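PDB 5G5Y: ABC transporter, substrate-binding protein from Streptococcus pneumoniae, which captures short- and long-chain fructooligosaccharides, preferring tetrasaccharides and larger, for import by the FusABC-MsmK ABC transporter of the pneumococcus. Local coordinates for residues D179-S184 with L242-A247; D144-L149 with E165-G170; L72-K77 with M427-L432; G56-A61 with I312-K317; F185-G190 with E246-D251. One frame throughout, in Å; residues are numbered along the deposited sequence.

Contact 1: residues D179-S184 with L242-A247; sequences DEIPFS and LIDKEA. With CA (calcium ion), chain C.
Phe-183 and Ile-243 form a single backbone bridge that fastens the loop after helix 225-239 to strand 181-183, an outermost strand of the mixed sheet in this part of the solute-binding protein. Two backbone bonds frame the bridge. Asp-244 N gives a nearly straight bond to Phe-183 O (2.8 Å, 175° at the hydrogen), whereas Phe-183 N to Leu-242 O, at 3.0 Å, is bent and weak.

Apolar contacts flank them. The ring of Phe-183 and the side chain of Ile-243 lie side by side and point the same way, Phe-183 CD2 being 4.1 Å from Ile-243 CG1. Pro-182 CG meets Leu-242 CD2 at 4.2 Å, and Ile-181 turns its CG2 branch onto Asp-244 CB at 3.4 Å.

Before the strand, Asp-179 binds calcium through OD1 alone and Glu-180 through both carboxylate oxygens; Asp-171, Asn-173, Asn-175 and Glu-177 complete this site.

The buried Asp-244 carboxylate is shared. OD1 accepts from Glu-246 N in an Asx turn, and OD2 forms a salt bridge with Lys-258. With CG anti to its backbone N (chi1 -163°), Asp-244 reaches Ser-184, whose OG is the second partner of OD2, donating on the anti side at 2.7 Å.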
# COMPACT_ATOMS: atom_id res chain seq x y z
N ASP A 179 5.65 -28.95 -18.99
CA ASP A 179 5.60 -28.48 -17.61
C ASP A 179 5.47 -26.94 -17.48
O ASP A 179 5.14 -26.43 -16.42
CB ASP A 179 6.84 -28.98 -16.84
CG ASP A 179 8.16 -28.43 -17.38
OD1 ASP A 179 8.39 -28.28 -18.62
OD2 ASP A 179 9.04 -28.19 -16.54
N GLU A 180 5.71 -26.23 -18.58
CA GLU A 180 5.64 -24.77 -18.61
C GLU A 180 4.19 -24.32 -18.31
O GLU A 180 3.23 -24.84 -18.90
CB GLU A 180 6.11 -24.23 -19.96
CG GLU A 180 7.62 -24.27 -20.23
CD GLU A 180 8.16 -25.61 -20.76
OE1 GLU A 180 7.37 -26.57 -20.95
OE2 GLU A 180 9.40 -25.72 -21.00
N ILE A 181 4.04 -23.40 -17.35
CA ILE A 181 2.76 -22.79 -17.01
C ILE A 181 2.84 -21.41 -17.66
O ILE A 181 3.55 -20.56 -17.15
CB ILE A 181 2.56 -22.68 -15.49
CG1 ILE A 181 2.66 -24.07 -14.83
CG2 ILE A 181 1.19 -22.05 -15.18
CD1 ILE A 181 2.63 -24.06 -13.33
N PRO A 182 2.16 -21.21 -18.79
CA PRO A 182 2.38 -19.94 -19.48
C PRO A 182 2.03 -18.68 -18.70
O PRO A 182 2.79 -17.70 -18.76
CB PRO A 182 1.50 -20.08 -20.72
CG PRO A 182 1.47 -21.59 -20.94
CD PRO A 182 1.32 -22.13 -19.58
N PHE A 183 0.88 -18.70 -18.02
CA PHE A 183 0.29 -17.50 -17.37
C PHE A 183 -0.29 -17.89 -16.01
O PHE A 183 -1.09 -18.81 -15.92
CB PHE A 183 -0.80 -16.97 -18.30
CG PHE A 183 -1.35 -15.62 -17.97
CD1 PHE A 183 -0.75 -14.46 -18.47
CD2 PHE A 183 -2.56 -15.48 -17.29
CE1 PHE A 183 -1.28 -13.21 -18.24
CE2 PHE A 183 -3.10 -14.21 -17.06
CZ PHE A 183 -2.46 -13.09 -17.52
N SER A 184 0.14 -17.21 -14.94
CA SER A 184 -0.36 -17.50 -13.61
C SER A 184 -0.56 -16.23 -12.80
O SER A 184 -0.03 -15.18 -13.12
CB SER A 184 0.58 -18.44 -12.86
OG SER A 184 -0.12 -19.02 -11.78
N LEU A 242 -3.75 -21.70 -21.61
CA LEU A 242 -2.54 -20.94 -21.28
C LEU A 242 -2.47 -20.57 -19.80
O LEU A 242 -1.40 -20.17 -19.34
CB LEU A 242 -2.47 -19.71 -22.17
CG LEU A 242 -2.42 -19.97 -23.68
CD1 LEU A 242 -2.53 -18.67 -24.50
CD2 LEU A 242 -1.16 -20.75 -24.07
N ILE A 243 -3.58 -20.71 -19.06
CA ILE A 243 -3.62 -20.33 -17.66
C ILE A 243 -3.32 -21.52 -16.77
O ILE A 243 -3.80 -22.63 -17.02
CB ILE A 243 -5.00 -19.70 -17.24
CG1 ILE A 243 -5.31 -18.46 -18.11
CG2 ILE A 243 -4.98 -19.33 -15.77
CD1 ILE A 243 -6.60 -17.73 -17.76
N ASP A 244 -2.49 -21.28 -15.75
CA ASP A 244 -2.29 -22.18 -14.63
C ASP A 244 -3.59 -22.85 -14.19
O ASP A 244 -4.54 -22.18 -13.77
CB ASP A 244 -1.66 -21.36 -13.46
CG ASP A 244 -1.03 -22.22 -12.38
OD1 ASP A 244 -1.47 -23.37 -12.22
OD2 ASP A 244 -0.12 -21.73 -11.66
N LYS A 245 -3.66 -24.19 -14.27
CA LYS A 245 -4.90 -24.89 -13.84
C LYS A 245 -5.32 -24.66 -12.38
O LYS A 245 -6.49 -24.88 -12.03
CB LYS A 245 -4.91 -26.39 -14.21
CG LYS A 245 -3.61 -27.14 -13.96
CD LYS A 245 -3.82 -28.62 -13.65
CE LYS A 245 -2.57 -29.25 -13.04
NZ LYS A 245 -2.40 -28.86 -11.60
N GLU A 246 -4.40 -24.19 -11.53
CA GLU A 246 -4.68 -23.86 -10.14
C GLU A 246 -4.86 -22.35 -9.83
O GLU A 246 -4.99 -21.99 -8.67
CB GLU A 246 -3.51 -24.35 -9.25
CG GLU A 246 -3.05 -25.80 -9.41
CD GLU A 246 -1.92 -26.11 -8.41
OE1 GLU A 246 -0.74 -25.77 -8.65
OE2 GLU A 246 -2.23 -26.66 -7.33
N ALA A 247 -4.88 -21.50 -10.85
CA ALA A 247 -4.84 -20.04 -10.66
C ALA A 247 -5.97 -19.51 -9.77
O ALA A 247 -5.77 -18.55 -9.02
CB ALA A 247 -4.85 -19.33 -12.00
CA CA C . 9.35 -28.22 -20.50

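Contact 2: residues D144-L149 with E165-G170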
# COMPACT_ATOMS: atom_id res chain seq x y z
N ASP A 144 14.57 -15.87 -20.24
CA ASP A 144 15.28 -17.09 -20.65
C ASP A 144 14.47 -17.82 -21.73
O ASP A 144 15.01 -18.15 -22.80
CB ASP A 144 15.47 -18.08 -19.49
CG ASP A 144 16.52 -17.64 -18.48
OD1 ASP A 144 17.26 -16.67 -18.71
OD2 ASP A 144 16.58 -18.31 -17.42
N TRP A 145 13.18 -18.05 -21.46
CA TRP A 145 12.28 -18.71 -22.45
C TRP A 145 12.15 -17.95 -23.77
O TRP A 145 12.19 -18.55 -24.85
CB TRP A 145 10.90 -18.97 -21.84
CG TRP A 145 10.89 -19.90 -20.69
CD1 TRP A 145 11.97 -20.50 -20.07
CD2 TRP A 145 9.75 -20.34 -19.98
NE1 TRP A 145 11.56 -21.27 -19.04
CE2 TRP A 145 10.19 -21.20 -18.96
CE3 TRP A 145 8.38 -20.10 -20.11
CZ2 TRP A 145 9.33 -21.81 -18.08
CZ3 TRP A 145 7.52 -20.69 -19.22
CH2 TRP A 145 7.99 -21.54 -18.23
N LEU A 146 11.99 -16.63 -23.70
CA LEU A 146 11.93 -15.80 -24.90
C LEU A 146 13.19 -15.94 -25.79
O LEU A 146 13.07 -16.07 -27.02
CB LEU A 146 11.79 -14.33 -24.53
CG LEU A 146 10.43 -13.79 -24.04
CD1 LEU A 146 10.62 -12.33 -23.66
CD2 LEU A 146 9.36 -13.92 -25.11
N LYS A 147 14.36 -15.92 -25.16
CA LYS A 147 15.66 -16.11 -25.86
C LYS A 147 15.79 -17.52 -26.46
O LYS A 147 16.09 -17.66 -27.63
CB LYS A 147 16.84 -15.88 -24.89
N LYS A 148 15.56 -18.54 -25.64
CA LYS A 148 15.60 -19.93 -26.09
C LYS A 148 14.71 -20.16 -27.32
O LYS A 148 15.16 -20.80 -28.26
CB LYS A 148 15.19 -20.86 -24.97
CG LYS A 148 15.30 -22.35 -25.31
CD LYS A 148 16.74 -22.84 -25.30
CE LYS A 148 16.79 -24.36 -25.40
NZ LYS A 148 18.16 -24.86 -25.70
N LEU A 149 13.48 -19.64 -27.31
CA LEU A 149 12.56 -19.80 -28.46
C LEU A 149 12.78 -18.76 -29.55
O LEU A 149 12.12 -18.80 -30.59
CB LEU A 149 11.10 -19.76 -27.99
CG LEU A 149 10.74 -20.78 -26.92
CD1 LEU A 149 9.43 -20.44 -26.22
CD2 LEU A 149 10.67 -22.20 -27.48
N GLU A 165 1.51 -19.20 -26.20
CA GLU A 165 1.34 -20.48 -26.94
C GLU A 165 2.67 -21.16 -27.23
O GLU A 165 2.79 -22.38 -27.08
CB GLU A 165 0.58 -20.24 -28.21
CG GLU A 165 -0.86 -19.93 -27.90
CD GLU A 165 -1.71 -19.71 -29.12
OE1 GLU A 165 -1.31 -18.93 -30.00
OE2 GLU A 165 -2.81 -20.30 -29.15
N ALA A 166 3.67 -20.35 -27.57
CA ALA A 166 5.06 -20.85 -27.74
C ALA A 166 5.65 -21.36 -26.43
O ALA A 166 6.29 -22.43 -26.40
CB ALA A 166 5.94 -19.77 -28.36
N PHE A 167 5.40 -20.66 -25.32
CA PHE A 167 5.75 -21.18 -24.00
C PHE A 167 5.03 -22.49 -23.69
O PHE A 167 5.59 -23.39 -23.07
CB PHE A 167 5.38 -20.20 -22.86
CG PHE A 167 6.19 -18.92 -22.81
CD1 PHE A 167 7.36 -18.72 -23.56
CD2 PHE A 167 5.79 -17.92 -21.94
CE1 PHE A 167 8.08 -17.54 -23.46
CE2 PHE A 167 6.51 -16.74 -21.83
CZ PHE A 167 7.66 -16.55 -22.57
N LYS A 168 3.75 -22.57 -24.06
CA LYS A 168 2.97 -23.79 -23.77
C LYS A 168 3.53 -25.00 -24.51
O LYS A 168 3.70 -26.05 -23.92
CB LYS A 168 1.49 -23.59 -24.14
CG LYS A 168 0.53 -24.66 -23.62
CD LYS A 168 -0.82 -24.52 -24.32
CE LYS A 168 -1.63 -25.79 -24.31
NZ LYS A 168 -2.05 -26.12 -22.93
N ASN A 169 3.78 -24.84 -25.81
CA ASN A 169 4.05 -25.96 -26.73
C ASN A 169 5.52 -26.12 -27.09
O ASN A 169 5.89 -27.13 -27.68
CB ASN A 169 3.30 -25.73 -28.05
CG ASN A 169 1.80 -25.55 -27.85
OD1 ASN A 169 1.20 -26.22 -27.03
ND2 ASN A 169 1.20 -24.63 -28.61
N GLY A 170 6.35 -25.11 -26.81
CA GLY A 170 7.73 -25.07 -27.32
C GLY A 170 8.79 -25.65 -26.41
O GLY A 170 9.95 -25.64 -26.77
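This is an apolar helix-to-helix contact between the C-terminal turns of helices 143-148 and 157-169, beside the calcium site, and a T-shaped aromatic pair lies at its heart. The edge of the Trp-145 indole points at one face of the Phe-167 ring: the six-membered ring and the phenyl ring have centroids 5.2 Å apart and planes at 80°. Trp-145 CE3 does the touching, standing over the rim of the phenyl ring rather than its middle, 3.7 Å from Phe-167 CG.

Phe-167 does not set out straight at the other helix, but its far end reaches across to it. There Phe-167 CE1 meets Trp-145 CB at 3.6 Å, and Phe-167 CZ meets the CD2 branch of Leu-146 at 4.0 Å. Trp-145 also packs on Pro-172 and on the calcium ligand Glu-180, so Trp-145 backs the metal site in the second shell.

Leu-149 closes the other end with its two methyl branches divided. CD2 lies against Gly-170 O, while CD1 comes in at the edge of the Phe-167 ring, in its plane, 3.8 Å from Phe-167 CD1, and also touches Ala-166 CB at 4.1 Å.

Contact 3: residues L72-K77 with M427-L432; sequences LMNWAK and MTQEDL
Gln-429 lays its amide over the CB of Met-73 and reaches on to Asn-74, joining helix 69-77 to the first turn of the long helix 429-455. Its chain sets out toward helix 69-77, and a bend at chi2 (140°) then turns the amide. Gln-429 NE2 lies 3.8 Å from Met-73 CB and gives a weak hydrogen bond to Asn-74 OD1, 2.9 Å long but bent to 137° at the hydrogen. The two side chains cross at about a right angle with their amide planes 42° apart. Lys-77 adds only its aliphatic part, CD standing 4.1 Å from Gln-429 OE1.

Met-73 bends at chi2 and brings its terminal methyl CE to 3.4 Å from Met-427 O, just before the helix. Thr-428 is the N-cap, its OG1 accepting from Asp-431 N at 3.2 Å. Behind this turn, Met-427 and Asp-431 face helix 475-492.

Met-427 O has a methyl group against it and no hydrogen-bond partner in the model. With a single bent amide bond besides, the chemistry suggests a surface junction that probably rests more on the packing of Met-73 and Gln-429 than on polar bonds.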
# COMPACT_ATOMS: atom_id res chain seq x y z
N LEU A 72 -11.83 5.69 15.20
CA LEU A 72 -11.54 7.10 15.56
C LEU A 72 -12.81 7.88 15.85
O LEU A 72 -12.88 8.59 16.85
CB LEU A 72 -10.75 7.86 14.47
CG LEU A 72 -9.28 7.43 14.30
CD1 LEU A 72 -8.67 8.17 13.09
CD2 LEU A 72 -8.47 7.67 15.57
N MET A 73 -13.80 7.73 14.97
CA MET A 73 -15.11 8.38 15.12
C MET A 73 -15.83 7.99 16.40
O MET A 73 -16.38 8.84 17.09
CB MET A 73 -16.03 8.08 13.92
CG MET A 73 -15.70 8.84 12.65
SD MET A 73 -15.15 10.55 12.88
CE MET A 73 -15.65 11.10 11.24
N ASN A 74 -15.86 6.69 16.68
CA ASN A 74 -16.45 6.23 17.93
C ASN A 74 -15.74 6.85 19.13
O ASN A 74 -16.39 7.37 20.02
CB ASN A 74 -16.41 4.71 18.02
CG ASN A 74 -17.58 4.06 17.32
OD1 ASN A 74 -18.66 4.65 17.17
ND2 ASN A 74 -17.36 2.83 16.85
N TRP A 75 -14.40 6.80 19.13
CA TRP A 75 -13.65 7.32 20.28
C TRP A 75 -13.82 8.82 20.46
O TRP A 75 -13.90 9.30 21.60
CB TRP A 75 -12.16 7.01 20.16
CG TRP A 75 -11.84 5.58 20.18
CD1 TRP A 75 -12.61 4.57 20.69
CD2 TRP A 75 -10.65 4.96 19.67
NE1 TRP A 75 -11.97 3.36 20.51
CE2 TRP A 75 -10.77 3.57 19.88
CE3 TRP A 75 -9.52 5.44 19.01
CZ2 TRP A 75 -9.78 2.65 19.50
CZ3 TRP A 75 -8.52 4.55 18.65
CH2 TRP A 75 -8.66 3.16 18.89
N ALA A 76 -13.87 9.54 19.35
CA ALA A 76 -14.14 10.99 19.38
C ALA A 76 -15.52 11.29 19.93
O ALA A 76 -15.67 12.11 20.85
CB ALA A 76 -14.00 11.58 17.98
N LYS A 77 -16.52 10.59 19.40
CA LYS A 77 -17.93 10.75 19.81
C LYS A 77 -18.12 10.47 21.32
O LYS A 77 -18.81 11.22 22.02
CB LYS A 77 -18.79 9.79 18.99
CG LYS A 77 -20.27 10.04 19.03
CD LYS A 77 -21.01 8.94 18.26
CE LYS A 77 -22.45 9.34 17.97
NZ LYS A 77 -23.10 10.08 19.10
N MET A 427 -14.31 9.96 5.97
CA MET A 427 -15.74 10.08 5.76
C MET A 427 -16.50 10.13 7.11
O MET A 427 -15.98 9.73 8.15
CB MET A 427 -16.26 8.89 4.93
CG MET A 427 -15.75 8.85 3.49
SD MET A 427 -16.59 7.58 2.53
CE MET A 427 -15.82 7.74 0.91
N THR A 428 -17.73 10.59 7.06
CA THR A 428 -18.59 10.50 8.23
C THR A 428 -18.87 9.06 8.61
O THR A 428 -18.74 8.12 7.78
CB THR A 428 -19.94 11.19 8.03
OG1 THR A 428 -20.65 10.56 6.95
CG2 THR A 428 -19.75 12.65 7.77
N GLN A 429 -19.32 8.88 9.85
CA GLN A 429 -19.66 7.53 10.33
C GLN A 429 -20.75 6.90 9.45
O GLN A 429 -20.63 5.76 9.04
CB GLN A 429 -20.07 7.56 11.83
CG GLN A 429 -19.99 6.22 12.55
CD GLN A 429 -19.43 6.33 13.99
OE1 GLN A 429 -19.68 7.30 14.72
NE2 GLN A 429 -18.63 5.33 14.39
N GLU A 430 -21.78 7.68 9.13
CA GLU A 430 -22.89 7.22 8.30
C GLU A 430 -22.43 6.75 6.92
O GLU A 430 -22.86 5.71 6.41
CB GLU A 430 -23.89 8.35 8.13
CG GLU A 430 -25.17 7.94 7.41
CD GLU A 430 -26.02 9.12 6.98
OE1 GLU A 430 -25.55 10.29 7.04
OE2 GLU A 430 -27.18 8.88 6.56
N ASP A 431 -21.58 7.55 6.30
CA ASP A 431 -21.01 7.18 5.00
C ASP A 431 -20.09 5.98 5.09
O ASP A 431 -20.17 5.08 4.24
CB ASP A 431 -20.36 8.38 4.31
CG ASP A 431 -21.40 9.39 3.79
OD1 ASP A 431 -22.55 8.98 3.50
OD2 ASP A 431 -21.09 10.59 3.66
N LEU A 432 -19.27 5.93 6.13
CA LEU A 432 -18.39 4.77 6.36
C LEU A 432 -19.18 3.47 6.40
O LEU A 432 -18.84 2.50 5.71
CB LEU A 432 -17.55 4.94 7.62
CG LEU A 432 -16.35 5.86 7.51
CD1 LEU A 432 -15.82 6.27 8.88
CD2 LEU A 432 -15.25 5.17 6.73

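Contact 4: residues G56-A61 with I312-K317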
# COMPACT_ATOMS: atom_id res chain seq x y z
N GLY A 56 -11.56 1.94 31.24
CA GLY A 56 -11.16 3.26 31.72
C GLY A 56 -9.73 3.32 32.21
O GLY A 56 -9.30 4.34 32.77
N ASP A 57 -8.97 2.25 31.97
CA ASP A 57 -7.52 2.24 32.20
C ASP A 57 -6.81 2.90 30.98
O ASP A 57 -6.14 2.21 30.20
CB ASP A 57 -7.04 0.79 32.38
CG ASP A 57 -5.55 0.69 32.67
OD1 ASP A 57 -4.98 1.59 33.33
OD2 ASP A 57 -4.95 -0.32 32.24
N LEU A 58 -6.97 4.22 30.84
CA LEU A 58 -6.46 4.94 29.68
C LEU A 58 -5.05 5.46 29.97
O LEU A 58 -4.76 5.94 31.08
CB LEU A 58 -7.37 6.10 29.29
CG LEU A 58 -8.79 5.78 28.76
CD1 LEU A 58 -9.58 7.04 28.46
CD2 LEU A 58 -8.72 4.91 27.52
N PRO A 59 -4.17 5.39 28.95
CA PRO A 59 -2.87 6.04 29.05
C PRO A 59 -3.02 7.52 28.69
O PRO A 59 -4.11 7.96 28.39
CB PRO A 59 -2.07 5.30 27.97
CG PRO A 59 -3.05 5.03 26.91
CD PRO A 59 -4.33 4.71 27.65
N ASP A 60 -1.92 8.26 28.69
CA ASP A 60 -1.95 9.68 28.22
C ASP A 60 -2.13 9.75 26.69
O ASP A 60 -2.70 10.73 26.18
CB ASP A 60 -0.67 10.38 28.63
CG ASP A 60 -0.58 10.59 30.12
OD1 ASP A 60 -1.60 11.03 30.69
OD2 ASP A 60 0.52 10.33 30.69
N ALA A 61 -1.66 8.72 25.99
CA ALA A 61 -1.74 8.62 24.52
C ALA A 61 -1.57 7.18 24.09
O ALA A 61 -1.02 6.37 24.85
CB ALA A 61 -0.66 9.45 23.88
N ILE A 312 -4.46 11.16 21.37
CA ILE A 312 -4.28 11.68 22.71
C ILE A 312 -5.60 11.47 23.44
O ILE A 312 -6.68 11.85 22.93
CB ILE A 312 -3.89 13.15 22.66
CG1 ILE A 312 -2.48 13.30 22.06
CG2 ILE A 312 -3.99 13.77 24.07
CD1 ILE A 312 -2.04 14.76 21.91
N THR A 313 -5.53 10.89 24.64
CA THR A 313 -6.75 10.56 25.37
C THR A 313 -7.27 11.72 26.18
O THR A 313 -6.54 12.67 26.51
CB THR A 313 -6.57 9.40 26.35
OG1 THR A 313 -5.71 9.83 27.40
CG2 THR A 313 -6.00 8.21 25.66
N SER A 314 -8.53 11.58 26.58
CA SER A 314 -9.18 12.58 27.45
C SER A 314 -8.64 12.67 28.87
O SER A 314 -9.05 13.60 29.58
CB SER A 314 -10.69 12.29 27.54
OG SER A 314 -10.87 11.03 28.14
N VAL A 315 -7.76 11.75 29.30
CA VAL A 315 -7.15 11.79 30.65
C VAL A 315 -5.80 12.47 30.69
O VAL A 315 -5.22 12.61 31.75
CB VAL A 315 -7.05 10.41 31.35
CG1 VAL A 315 -8.44 9.78 31.50
CG2 VAL A 315 -6.09 9.45 30.66
N ASN A 316 -5.29 12.87 29.53
CA ASN A 316 -3.99 13.49 29.45
C ASN A 316 -4.04 14.91 30.03
O ASN A 316 -4.84 15.71 29.58
CB ASN A 316 -3.58 13.53 27.97
CG ASN A 316 -2.16 13.97 27.78
OD1 ASN A 316 -1.67 14.88 28.49
ND2 ASN A 316 -1.48 13.33 26.84
N LYS A 317 -3.21 15.19 31.03
CA LYS A 317 -3.19 16.50 31.70
C LYS A 317 -1.96 17.32 31.32
O LYS A 317 -1.63 18.31 32.00
CB LYS A 317 -3.19 16.32 33.24
CG LYS A 317 -4.24 15.39 33.81
CD LYS A 317 -5.63 16.01 33.81
CE LYS A 317 -5.93 16.76 35.10
NZ LYS A 317 -7.31 17.36 35.12
O HOH W 1 -1.25 13.47 31.97
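Thr-313, Asn-316 and the carbonyls of Pro-59 and Asp-60 carry the polar part of this contact. Thr-313 OG1 donates to Pro-59 O at 2.7 Å, in the carbonyl plane. One residue on, Asp-60 O is gripped twice, by Thr-313 N (3.2 Å) and by Asn-316 ND2 (2.9 Å), which arrive from opposite faces of its carbonyl plane. The Asn-316 amide is tied further to Thr-322 through ND2 and to Asn-318 N through OD1, so its rotation is well fixed. The carboxylate of Asp-60 looks two ways: OD2 accepts from Lys-6 N of strand 3-10, while a water spans from OD1 to Lys-317 N, 2.8 Å from each.

Apolar contact is slighter and lies toward the surface. Val-315 swings its CG2 branch against Leu-58, whose CB is 3.8 Å away, and the same methyl comes within 3.4 Å of Pro-59 O.

In the backbone, Ala-61 and Ile-312 face each other as an antiparallel non-hydrogen-bonded pair. Residues Thr-313 to Asn-316 then fold into a type I turn, which sets the Thr-313 and Asn-316 side chains beside the same strand entry. The pairing adds strand 310-312 antiparallel to 61-63, at the end of the parallel strands 34-41, 3-10 and 61-63; the sheet is thus mixed, a late segment joining early strands, as in the lobes of periplasmic-type solute-binding proteins.

Contact 5: residues F185-G190 with E246-D251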
# COMPACT_ATOMS: atom_id res chain seq x y z
N PHE A 185 -1.37 -16.37 -11.77
CA PHE A 185 -1.75 -15.29 -10.88
C PHE A 185 -2.44 -15.90 -9.71
O PHE A 185 -2.77 -17.12 -9.72
CB PHE A 185 -2.69 -14.32 -11.61
CG PHE A 185 -3.87 -15.00 -12.29
CD1 PHE A 185 -5.03 -15.30 -11.58
CD2 PHE A 185 -3.79 -15.35 -13.61
CE1 PHE A 185 -6.12 -15.94 -12.22
CE2 PHE A 185 -4.88 -15.98 -14.26
CZ PHE A 185 -6.04 -16.27 -13.56
N ILE A 186 -2.60 -15.10 -8.67
CA ILE A 186 -3.49 -15.40 -7.56
C ILE A 186 -4.66 -14.44 -7.70
O ILE A 186 -4.53 -13.24 -7.50
CB ILE A 186 -2.84 -15.27 -6.17
CG1 ILE A 186 -1.57 -16.14 -6.08
CG2 ILE A 186 -3.82 -15.67 -5.06
CD1 ILE A 186 -0.85 -16.02 -4.77
N SER A 187 -5.81 -14.99 -8.01
CA SER A 187 -7.01 -14.18 -8.31
C SER A 187 -7.61 -13.42 -7.13
O SER A 187 -7.78 -13.93 -6.01
CB SER A 187 -8.09 -15.06 -8.95
OG SER A 187 -9.23 -14.26 -9.33
N GLY A 188 -7.96 -12.16 -7.39
CA GLY A 188 -8.69 -11.34 -6.47
C GLY A 188 -7.99 -10.03 -6.18
O GLY A 188 -7.37 -9.45 -7.07
N ASN A 189 -8.12 -9.53 -4.95
CA ASN A 189 -7.37 -8.36 -4.55
C ASN A 189 -5.88 -8.74 -4.43
O ASN A 189 -5.51 -9.93 -4.21
CB ASN A 189 -7.87 -7.73 -3.24
CG ASN A 189 -9.25 -7.02 -3.35
OD1 ASN A 189 -9.67 -6.36 -4.38
ND2 ASN A 189 -9.99 -7.17 -2.26
N GLY A 190 -5.04 -7.74 -4.61
CA GLY A 190 -3.66 -7.78 -4.18
C GLY A 190 -2.63 -7.92 -5.28
O GLY A 190 -2.92 -7.85 -6.49
N GLU A 246 -4.40 -24.19 -11.53
CA GLU A 246 -4.68 -23.86 -10.14
C GLU A 246 -4.86 -22.35 -9.83
O GLU A 246 -4.99 -21.99 -8.67
CB GLU A 246 -3.51 -24.35 -9.25
CG GLU A 246 -3.05 -25.80 -9.41
CD GLU A 246 -1.92 -26.11 -8.41
OE1 GLU A 246 -0.74 -25.77 -8.65
OE2 GLU A 246 -2.23 -26.66 -7.33
N ALA A 247 -4.88 -21.50 -10.85
CA ALA A 247 -4.84 -20.04 -10.66
C ALA A 247 -5.97 -19.51 -9.77
O ALA A 247 -5.77 -18.55 -9.02
CB ALA A 247 -4.85 -19.33 -12.00
N PHE A 248 -7.14 -20.15 -9.81
CA PHE A 248 -8.25 -19.73 -8.96
C PHE A 248 -8.36 -20.47 -7.63
O PHE A 248 -9.22 -20.16 -6.82
CB PHE A 248 -9.56 -19.82 -9.76
CG PHE A 248 -9.59 -18.89 -10.92
CD1 PHE A 248 -10.01 -17.57 -10.76
CD2 PHE A 248 -9.19 -19.33 -12.19
CE1 PHE A 248 -10.01 -16.71 -11.85
CE2 PHE A 248 -9.20 -18.47 -13.27
CZ PHE A 248 -9.61 -17.15 -13.11
N GLU A 249 -7.45 -21.41 -7.37
CA GLU A 249 -7.48 -22.24 -6.15
C GLU A 249 -6.27 -22.10 -5.25
O GLU A 249 -6.39 -22.20 -4.04
CB GLU A 249 -7.61 -23.71 -6.55
CG GLU A 249 -8.99 -24.04 -7.06
CD GLU A 249 -9.07 -25.42 -7.66
OE1 GLU A 249 -8.16 -25.81 -8.42
OE2 GLU A 249 -10.05 -26.13 -7.36
N HIS A 250 -5.10 -21.89 -5.82
CA HIS A 250 -3.88 -21.94 -5.01
C HIS A 250 -3.67 -20.73 -4.09
O HIS A 250 -4.31 -19.69 -4.24
CB HIS A 250 -2.67 -22.18 -5.89
CG HIS A 250 -2.41 -21.13 -6.92
ND1 HIS A 250 -1.56 -21.34 -7.96
CD2 HIS A 250 -2.90 -19.87 -7.08
CE1 HIS A 250 -1.52 -20.27 -8.73
NE2 HIS A 250 -2.32 -19.36 -8.22
N ASP A 251 -2.79 -20.92 -3.12
CA ASP A 251 -2.43 -19.89 -2.18
C ASP A 251 -1.01 -19.44 -2.43
O ASP A 251 -0.36 -19.94 -3.33
CB ASP A 251 -2.69 -20.35 -0.73
CG ASP A 251 -1.78 -21.50 -0.26
OD1 ASP A 251 -0.83 -21.93 -0.96
OD2 ASP A 251 -2.07 -21.99 0.85
O HOH W 2 -6.31 -17.93 -6.57
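Phe-185 and His-250 both place CG between the backbone N and the carbonyl carbon (chi1 51° and 62°), and these torsions bring each ring across to the opposite loop. The Phe-185 side chain leaves its backbone pointing away, yet its ring end comes back to meet two partners, one over a face and one at the edge. Over the face lies Ala-247 CB in a CH-pi contact, 3.8 Å from the ring centroid. The ring's edge is turned to the face of Phe-248 in a T-shaped stack, centroids 5.3 Å apart and planes at 81°, with Phe-185 CZ 3.7 Å from Phe-248 CZ. Ser-187 packs its CB on the Phe-248 ring at CD1 (3.6 Å), while its OG bonds to Arg-450 of helix 429-455, the helix that Phe-248 also touches.

The polar link is His-250 NE2 to Phe-185 O, 2.7 Å and fairly straight. The carbonyl oxygen lies in the imidazole plane, but the donor is tilted from the carbonyl plane. With ND1 hydrogen-bonded to Lys-258 NZ, the imidazole is held at both nitrogens. Ile-186 adds its CG1 branch, 3.9 Å from His-250 NE2. A water bound to Ala-247 O at 2.6 Å reaches Ser-187 N only weakly.

Asp-251 OD1 caps Ser-254 N at the start of helix 252-260. Two loops thus meet between the sheet strand 181-183 and that helix, and segment 185-190 runs directly into Asn-191, a substrate-binding residue of the sugar site.

From the N terminus, residues 56-61 and then 72-77 leave the two longest loops open. Residues 144-149 meet 165-170 after a short excursion, so contact 2 closes locally before strand 181-183 begins. Contacts 1 and 5 follow in series with it: 179-184 and 185-190 run on from each other, and both return to the connection between helices 225-239 and 252-260, sharing Glu-246 and Ala-247. All three are nested inside contact 4, closed by 312-317, and contact 3, closed by 427-432; these two cross. Contact 2 touches contact 1, which touches contact 5, making a continuous patch along strand 181-183 and the calcium loop before it, whereas contacts 3 and 4 tie late segments to the N-terminal region.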